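Local coordinates for protein beta-galactosidase (Trichoderma reesei, PDB 3OG2) that probably hydrolyses terminal non-reducing beta-D-galactose residues in beta-D-galactosides, as a glycoside hydrolase of family 35, at residues 178-183 with 213-218; 235-240 with 274-279. One frame throughout, in Å; residues are numbered along the deposited sequence.

Contact 1: residues 178-183 with 213-218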
ATOM      1  N   GLU A 178       0.556 -18.411   4.680  1.00  8.24           N
ATOM      2  CA  GLU A 178       2.012 -18.111   4.805  1.00  8.91           C
ATOM      3  C   GLU A 178       2.367 -16.919   3.911  1.00  8.88           C
ATOM      4  O   GLU A 178       1.465 -16.186   3.431  1.00  8.85           O
ATOM      5  CB  GLU A 178       2.899 -19.359   4.550  1.00  9.12           C
ATOM      6  CG  GLU A 178       3.659 -19.835   5.795  1.00  9.09           C
ATOM      7  CD  GLU A 178       4.867 -18.998   6.140  1.00  8.80           C
ATOM      8  OE1 GLU A 178       5.306 -18.177   5.275  1.00 10.07           O
ATOM      9  OE2 GLU A 178       5.462 -19.132   7.249  1.00  9.35           O
ATOM     10  N   ASN A 179       3.643 -16.665   3.685  1.00  7.95           N
ATOM     11  CA  ASN A 179       4.037 -15.514   2.850  1.00  7.23           C
ATOM     12  C   ASN A 179       5.476 -15.710   2.408  1.00  6.77           C
ATOM     13  O   ASN A 179       6.354 -15.716   3.287  1.00  7.95           O
ATOM     14  CB  ASN A 179       3.893 -14.203   3.634  1.00  8.17           C
ATOM     15  CG  ASN A 179       4.237 -13.036   2.712  1.00  7.94           C
ATOM     16  OD1 ASN A 179       3.319 -12.701   1.914  1.00  8.47           O
ATOM     17  ND2 ASN A 179       5.418 -12.460   2.679  1.00  9.09           N
ATOM     18  N   GLU A 180       5.717 -15.830   1.115  1.00  6.92           N
ATOM     19  CA  GLU A 180       7.085 -15.956   0.600  1.00  7.80           C
ATOM     20  C   GLU A 180       7.881 -17.010   1.387  1.00  7.39           C
ATOM     21  O   GLU A 180       9.011 -16.789   1.846  1.00  9.95           O
ATOM     22  CB  GLU A 180       7.855 -14.620   0.565  1.00  9.15           C
ATOM     23  CG  GLU A 180       7.240 -13.683  -0.468  1.00 10.73           C
ATOM     24  CD  GLU A 180       8.066 -12.510  -0.863  1.00 13.41           C
ATOM     25  OE1 GLU A 180       9.005 -12.133  -0.131  1.00 18.86           O
ATOM     26  OE2 GLU A 180       7.811 -11.842  -1.926  1.00 15.92           O
ATOM     27  N   TYR A 181       7.261 -18.183   1.483  1.00  8.17           N
ATOM     28  CA  TYR A 181       7.943 -19.330   2.126  1.00  8.82           C
ATOM     29  C   TYR A 181       8.887 -19.913   1.104  1.00  8.37           C
ATOM     30  O   TYR A 181       8.481 -20.789   0.318  1.00 10.00           O
ATOM     31  CB  TYR A 181       6.865 -20.319   2.644  1.00  9.06           C
ATOM     32  CG  TYR A 181       7.542 -21.486   3.362  1.00  8.33           C
ATOM     33  CD1 TYR A 181       8.106 -21.313   4.636  1.00  9.16           C
ATOM     34  CD2 TYR A 181       7.616 -22.753   2.782  1.00  8.88           C
ATOM     35  CE1 TYR A 181       8.719 -22.384   5.276  1.00  8.96           C
ATOM     36  CE2 TYR A 181       8.220 -23.802   3.420  1.00  9.34           C
ATOM     37  CZ  TYR A 181       8.762 -23.607   4.661  1.00  9.03           C
ATOM     38  OH  TYR A 181       9.385 -24.678   5.292  1.00 10.56           O
ATOM     39  N   SER A 182      10.114 -19.363   1.040  1.00  9.66           N
ATOM     40  CA  SER A 182      10.897 -19.519  -0.184  1.00 10.60           C
ATOM     41  C   SER A 182      12.347 -19.925   0.026  1.00 12.13           C
ATOM     42  O   SER A 182      12.996 -20.334  -0.954  1.00 12.32           O
ATOM     43  CB  SER A 182      10.901 -18.177  -0.934  1.00 11.80           C
ATOM     44  OG  SER A 182       9.528 -17.894  -1.274  1.00 11.47           O
ATOM     45  N   GLY A 183      12.802 -19.957   1.243  1.00 12.51           N
ATOM     46  CA  GLY A 183      14.097 -20.517   1.570  1.00 13.63           C
ATOM     47  C   GLY A 183      14.304 -20.466   3.071  1.00 16.82           C
ATOM     48  O   GLY A 183      13.471 -19.996   3.852  1.00 16.95           O
ATOM     49  N   ILE A 213      -3.619 -20.074  -2.925  1.00  6.99           N
ATOM     50  CA  ILE A 213      -2.557 -19.591  -3.819  1.00  6.89           C
ATOM     51  C   ILE A 213      -1.408 -19.158  -2.959  1.00  7.19           C
ATOM     52  O   ILE A 213      -1.593 -18.571  -1.876  1.00 10.21           O
ATOM     53  CB  ILE A 213      -3.102 -18.441  -4.661  1.00  8.17           C
ATOM     54  CG1 ILE A 213      -2.117 -18.022  -5.777  1.00  8.19           C
ATOM     55  CG2 ILE A 213      -3.520 -17.219  -3.841  1.00 10.41           C
ATOM     56  CD1 ILE A 213      -2.768 -17.167  -6.884  1.00 10.36           C
ATOM     57  N   ASN A 214      -0.184 -19.472  -3.396  1.00  7.69           N
ATOM     58  CA  ASN A 214       0.964 -19.015  -2.615  1.00  7.69           C
ATOM     59  C   ASN A 214       1.715 -17.911  -3.367  1.00  6.94           C
ATOM     60  O   ASN A 214       1.325 -17.472  -4.426  1.00  8.30           O
ATOM     61  CB  ASN A 214       1.916 -20.188  -2.238  1.00  8.48           C
ATOM     62  CG  ASN A 214       2.603 -20.805  -3.433  1.00  9.11           C
ATOM     63  OD1 ASN A 214       2.239 -20.650  -4.607  1.00  8.45           O
ATOM     64  ND2 ASN A 214       3.550 -21.637  -3.098  1.00 15.34           N
ATOM     65  N   ASN A 215       2.801 -17.441  -2.717  1.00  7.05           N
ATOM     66  CA  ASN A 215       3.557 -16.342  -3.265  1.00  7.15           C
ATOM     67  C   ASN A 215       5.028 -16.537  -3.032  1.00  7.19           C
ATOM     68  O   ASN A 215       5.677 -15.852  -2.252  1.00  8.83           O
ATOM     69  CB  ASN A 215       3.069 -14.980  -2.711  1.00  7.41           C
ATOM     70  CG  ASN A 215       3.360 -14.719  -1.264  1.00  6.86           C
ATOM     71  OD1 ASN A 215       3.292 -15.646  -0.437  1.00  7.54           O
ATOM     72  ND2 ASN A 215       3.676 -13.479  -0.930  1.00  7.44           N
ATOM     73  N   ASP A 216       5.591 -17.488  -3.733  1.00  7.49           N
ATOM     74  CA  ASP A 216       7.022 -17.734  -3.686  1.00  7.90           C
ATOM     75  C   ASP A 216       7.776 -16.449  -4.007  1.00  7.65           C
ATOM     76  O   ASP A 216       7.382 -15.710  -4.921  1.00  8.97           O
ATOM     77  CB  ASP A 216       7.336 -18.859  -4.649  1.00  8.37           C
ATOM     78  CG  ASP A 216       8.502 -19.792  -4.322  1.00  8.73           C
ATOM     79  OD1 ASP A 216       9.238 -19.528  -3.343  1.00 11.46           O
ATOM     80  OD2 ASP A 216       8.685 -20.762  -5.105  1.00  9.47           O
ATOM     81  N   ALA A 217       8.854 -16.139  -3.268  1.00  8.38           N
ATOM     82  CA  ALA A 217       9.563 -14.886  -3.500  1.00 10.23           C
ATOM     83  C   ALA A 217      10.158 -14.764  -4.883  1.00  9.97           C
ATOM     84  O   ALA A 217      10.386 -13.653  -5.424  1.00 12.41           O
ATOM     85  CB  ALA A 217      10.629 -14.676  -2.448  1.00 10.43           C
ATOM     86  N   PHE A 218      10.475 -15.923  -5.458  1.00 10.13           N
ATOM     87  CA  PHE A 218      11.036 -16.037  -6.794  1.00 10.19           C
ATOM     88  C   PHE A 218      10.484 -17.344  -7.328  1.00  9.89           C
ATOM     89  O   PHE A 218       9.850 -18.119  -6.583  1.00 10.15           O
ATOM     90  CB  PHE A 218      12.579 -15.991  -6.741  1.00 11.33           C
ATOM     91  CG  PHE A 218      13.154 -17.211  -6.039  1.00 14.59           C
ATOM     92  CD1 PHE A 218      13.258 -17.271  -4.663  1.00 18.37           C
ATOM     93  CD2 PHE A 218      13.585 -18.309  -6.764  1.00 19.84           C
ATOM     94  CE1 PHE A 218      13.775 -18.407  -4.017  1.00 19.50           C
ATOM     95  CE2 PHE A 218      14.109 -19.446  -6.137  1.00 21.61           C
ATOM     96  CZ  PHE A 218      14.196 -19.485  -4.758  1.00 22.95           C
TER
HETATM   97  O   HOH W   1       6.116 -20.972  -1.255  1.00 23.33           O
HETATM   98  O   HOH W   2      11.355 -21.272  -3.114  1.00 11.82           O
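N179 and E180 belong to the beta-D-galactose site of the TIM barrel, and here they meet N215 of segment 213-218. Segment 178-183 directly follows strand 172-177. Segment 213-218 lies in the loop between helix 193-205 and strand 236-239.

The amide of N215 spans the N179-E180 junction. Its OD1 accepts the backbone N of E180 at 2.9 Å, in a nearly straight bond (167° at the hydrogen). Its ND2 gives a hydrogen bond of 3.0 Å to OD1 of N179. This donor sits above the carbonyl plane of N179, and the two amide planes are 56° apart. Y76 and Q176 also donate to N179 OD1. CG of N215 lies between its own backbone N and carbonyl carbon (chi1 69°), and this raises the amide toward the other segment.

E180 runs across N215 at about a right angle, with its CG 3.6 Å from N215 ND2. The chain is extended beyond CG and lays CD against CB of A217 at 3.7 Å. W791 donates to OE1 of E180 and also touches A217.

S182 forms the second polar centre. Its OG accepts the backbone N of A217 at 2.7 Å and donates to OD1 of D216, also at 2.7 Å. That donation uses the anti lone pair of the carboxylate oxygen. A water bridges S182 O and the same D216 OD1, while Y235 and T222 hold OD2.

The bonds of N215 define which end of each amide is oxygen. With N179 OD1 taken up as an acceptor, its ND2 is the donor left for the pocket, where it binds a glycerol, probably from the crystallisation liquor. N215 thus helps hold the side chain of N179 and the backbone at E180.

Contact 2: residues 235-240 with 274-279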
ATOM      1  N   TYR A 235       0.032 -22.126  -7.999  1.00  7.46           N
ATOM      2  CA  TYR A 235       1.362 -21.651  -7.667  1.00  7.73           C
ATOM      3  C   TYR A 235       1.491 -20.173  -8.045  1.00  8.04           C
ATOM      4  O   TYR A 235       1.257 -19.831  -9.225  1.00  8.31           O
ATOM      5  CB  TYR A 235       2.414 -22.475  -8.451  1.00  9.02           C
ATOM      6  CG  TYR A 235       3.807 -21.967  -8.187  1.00  7.93           C
ATOM      7  CD1 TYR A 235       4.467 -22.214  -6.973  1.00  8.49           C
ATOM      8  CD2 TYR A 235       4.476 -21.206  -9.186  1.00  8.65           C
ATOM      9  CE1 TYR A 235       5.754 -21.742  -6.705  1.00  8.98           C
ATOM     10  CE2 TYR A 235       5.766 -20.752  -8.894  1.00  9.04           C
ATOM     11  CZ  TYR A 235       6.385 -21.016  -7.688  1.00  8.17           C
ATOM     12  OH  TYR A 235       7.674 -20.551  -7.472  1.00  9.79           O
ATOM     13  N   GLY A 236       1.860 -19.341  -7.105  1.00  7.73           N
ATOM     14  CA  GLY A 236       2.086 -17.913  -7.363  1.00  7.74           C
ATOM     15  C   GLY A 236       3.547 -17.569  -6.993  1.00  7.11           C
ATOM     16  O   GLY A 236       4.138 -18.230  -6.149  1.00  7.75           O
ATOM     17  N   HIS A 237       4.042 -16.511  -7.650  1.00  7.28           N
ATOM     18  CA  HIS A 237       5.317 -15.983  -7.190  1.00  7.44           C
ATOM     19  C   HIS A 237       5.317 -14.465  -7.350  1.00  7.04           C
ATOM     20  O   HIS A 237       4.377 -13.876  -7.884  1.00  7.82           O
ATOM     21  CB  HIS A 237       6.526 -16.641  -7.878  1.00  8.12           C
ATOM     22  CG  HIS A 237       6.780 -16.249  -9.299  1.00  8.35           C
ATOM     23  ND1 HIS A 237       7.386 -15.063  -9.665  1.00  8.47           N
ATOM     24  CD2 HIS A 237       6.477 -16.919 -10.441  1.00  8.69           C
ATOM     25  CE1 HIS A 237       7.452 -15.055 -11.017  1.00  8.77           C
ATOM     26  NE2 HIS A 237       6.911 -16.150 -11.522  1.00  9.03           N
ATOM     27  N   ASP A 238       6.384 -13.879  -6.823  1.00  8.06           N
ATOM     28  CA  ASP A 238       6.457 -12.407  -6.733  1.00  8.42           C
ATOM     29  C   ASP A 238       7.581 -11.860  -7.592  1.00  7.39           C
ATOM     30  O   ASP A 238       8.392 -12.638  -8.132  1.00  9.79           O
ATOM     31  CB  ASP A 238       6.690 -12.023  -5.275  1.00  8.62           C
ATOM     32  CG  ASP A 238       5.493 -12.404  -4.413  1.00  9.93           C
ATOM     33  OD1 ASP A 238       4.414 -12.775  -4.921  1.00 10.04           O
ATOM     34  OD2 ASP A 238       5.597 -12.321  -3.144  1.00 10.67           O
ATOM     35  N   GLY A 239       7.622 -10.553  -7.752  1.00  7.84           N
ATOM     36  CA  GLY A 239       8.766  -9.965  -8.453  1.00 10.29           C
ATOM     37  C   GLY A 239       8.868  -8.482  -8.186  1.00  7.33           C
ATOM     38  O   GLY A 239       7.859  -7.784  -8.318  1.00  8.36           O
ATOM     39  N   TYR A 240      10.080  -8.022  -7.849  1.00  8.25           N
ATOM     40  CA  TYR A 240      10.364  -6.611  -7.658  1.00  7.91           C
ATOM     41  C   TYR A 240      11.640  -6.293  -8.454  1.00  8.50           C
ATOM     42  O   TYR A 240      12.705  -6.021  -7.897  1.00 11.24           O
ATOM     43  CB  TYR A 240      10.553  -6.281  -6.180  1.00  9.53           C
ATOM     44  CG  TYR A 240       9.274  -6.430  -5.409  1.00  8.82           C
ATOM     45  CD1 TYR A 240       8.921  -7.689  -4.897  1.00  9.04           C
ATOM     46  CD2 TYR A 240       8.439  -5.350  -5.156  1.00  9.45           C
ATOM     47  CE1 TYR A 240       7.741  -7.868  -4.175  1.00  9.61           C
ATOM     48  CE2 TYR A 240       7.264  -5.504  -4.422  1.00  9.11           C
ATOM     49  CZ  TYR A 240       6.932  -6.766  -3.932  1.00  8.85           C
ATOM     50  OH  TYR A 240       5.747  -6.878  -3.197  1.00 10.57           O
ATOM     51  N   PHE A 274      -0.722 -18.564 -14.810  1.00  8.11           N
ATOM     52  CA  PHE A 274       0.475 -17.787 -14.440  1.00  7.58           C
ATOM     53  C   PHE A 274       0.067 -16.607 -13.555  1.00  7.11           C
ATOM     54  O   PHE A 274      -0.707 -15.747 -13.951  1.00  8.03           O
ATOM     55  CB  PHE A 274       1.230 -17.351 -15.683  1.00  9.03           C
ATOM     56  CG  PHE A 274       2.451 -16.482 -15.354  1.00  8.84           C
ATOM     57  CD1 PHE A 274       3.266 -16.718 -14.263  1.00  8.94           C
ATOM     58  CD2 PHE A 274       2.705 -15.395 -16.212  1.00  9.58           C
ATOM     59  CE1 PHE A 274       4.325 -15.826 -13.967  1.00  9.23           C
ATOM     60  CE2 PHE A 274       3.756 -14.540 -15.917  1.00 10.89           C
ATOM     61  CZ  PHE A 274       4.565 -14.761 -14.806  1.00 10.37           C
ATOM     62  N   SER A 275       0.598 -16.640 -12.320  1.00  7.33           N
ATOM     63  CA  SER A 275       0.168 -15.731 -11.261  1.00  7.07           C
ATOM     64  C   SER A 275       1.319 -14.996 -10.598  1.00  6.70           C
ATOM     65  O   SER A 275       2.230 -15.627 -10.076  1.00  7.90           O
ATOM     66  CB  SER A 275      -0.533 -16.559 -10.180  1.00  7.61           C
ATOM     67  OG  SER A 275      -1.667 -17.261 -10.714  1.00  8.75           O
ATOM     68  N   LEU A 276       1.253 -13.670 -10.653  1.00  6.73           N
ATOM     69  CA  LEU A 276       2.194 -12.801  -9.976  1.00  6.07           C
ATOM     70  C   LEU A 276       1.406 -12.224  -8.789  1.00  6.44           C
ATOM     71  O   LEU A 276       0.632 -11.281  -8.929  1.00  7.60           O
ATOM     72  CB  LEU A 276       2.727 -11.681 -10.877  1.00  8.48           C
ATOM     73  CG  LEU A 276       3.626 -12.208 -12.000  1.00  9.45           C
ATOM     74  CD1 LEU A 276       3.948 -11.072 -12.978  1.00  9.63           C
ATOM     75  CD2 LEU A 276       4.907 -12.819 -11.424  1.00 10.31           C
ATOM     76  N   VAL A 277       1.585 -12.849  -7.642  1.00  6.36           N
ATOM     77  CA  VAL A 277       0.774 -12.499  -6.472  1.00  7.02           C
ATOM     78  C   VAL A 277       1.254 -11.198  -5.859  1.00  7.15           C
ATOM     79  O   VAL A 277       0.518 -10.475  -5.204  1.00  8.32           O
ATOM     80  CB  VAL A 277       0.807 -13.679  -5.466  1.00  7.31           C
ATOM     81  CG1 VAL A 277       0.138 -13.316  -4.137  1.00 10.01           C
ATOM     82  CG2 VAL A 277       0.070 -14.813  -6.154  1.00  9.97           C
ATOM     83  N   GLU A 278       2.530 -10.810  -6.060  1.00  7.83           N
ATOM     84  CA  GLU A 278       3.001  -9.457  -5.755  1.00  7.13           C
ATOM     85  C   GLU A 278       3.923  -9.040  -6.887  1.00  6.64           C
ATOM     86  O   GLU A 278       4.956  -9.709  -7.106  1.00  9.16           O
ATOM     87  CB  GLU A 278       3.826  -9.303  -4.487  1.00  8.27           C
ATOM     88  CG  GLU A 278       3.061  -9.788  -3.241  1.00  8.97           C
ATOM     89  CD  GLU A 278       4.014  -9.825  -2.071  1.00  9.81           C
ATOM     90  OE1 GLU A 278       5.105  -9.192  -2.078  1.00 10.75           O
ATOM     91  OE2 GLU A 278       3.685 -10.496  -1.066  1.00 10.96           O
ATOM     92  N   PHE A 279       3.569  -7.979  -7.579  1.00  6.41           N
ATOM     93  CA  PHE A 279       4.481  -7.405  -8.561  1.00  6.56           C
ATOM     94  C   PHE A 279       4.678  -5.936  -8.207  1.00  6.37           C
ATOM     95  O   PHE A 279       3.724  -5.230  -7.864  1.00  7.56           O
ATOM     96  CB  PHE A 279       3.963  -7.586  -9.992  1.00  7.05           C
ATOM     97  CG  PHE A 279       5.092  -7.188 -10.957  1.00  7.18           C
ATOM     98  CD1 PHE A 279       6.144  -8.082 -11.234  1.00  8.69           C
ATOM     99  CD2 PHE A 279       5.108  -5.924 -11.529  1.00  7.57           C
ATOM    100  CE1 PHE A 279       7.177  -7.674 -12.073  1.00  8.58           C
ATOM    101  CE2 PHE A 279       6.141  -5.547 -12.367  1.00  7.50           C
ATOM    102  CZ  PHE A 279       7.184  -6.397 -12.625  1.00  8.36           C
TER
HETATM  103  O   HOH W   3       2.713 -18.249 -11.044  1.00  8.83           O
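E278, H237 and D238 are the three residues with the most surface buried where the parallel strands 236-239 and 275-280 of the barrel meet. H237 joins the backbones: its N donates to S275 O at 3.2 Å, and its O accepts V277 N at 3.0 Å. Further on, G239 N donates to E278 O at 2.9 Å. Between these bonds the second strand turns a corner at V277 and E278.

The imidazole of H237 lies beside L276, with CE1 3.4 Å from L276 CD2. Its NE2 meets the ring edge of F274. Its ND1 donates to D238 O, which lies in the imidazole plane, a bond that fixes the rotation of the ring.

E278 and D238 point to the other face. Y240 OH donates to E278 OE1 at 2.6 Å, on the anti side of the carboxylate, with the ring and carboxylate planes 75° apart. D238 OD2 comes within 3.3 Å of the same OE1, as two acceptors not bonded to each other. R114 forms a salt bridge with E278 OE2. E278 is a galactose-binding residue, so this face borders the sugar pocket.

On the H237 side, W261 of helix 261-268 packs edge-to-face on the imidazole and touches L276 and F279. Helix 301-313 covers F279, and strand 318-321 flanks the second strand.

Contact 1 closes before contact 2 opens along the chain. Their centres are 9 Å apart, and all four segments lie in the family 35 TIM-barrel region. Segment 213-218 leads on toward strand 236-239, whose next barrel neighbour is strand 275-280. The two contacts touch directly. D216 ties them through Y235. N215 ND2 also reaches the carboxylates of D238 and E278, though weakly. The carboxylates of E180 and D238 come close, OE2 to OD2 at 2.6 Å, as a pair of like groups. Contact 1 thus supplies N179 and E180, and contact 2 supplies E278, to the same beta-D-galactose pocket, where glycerol, probably from the crystallisation liquor, bonds to both N179 and E278.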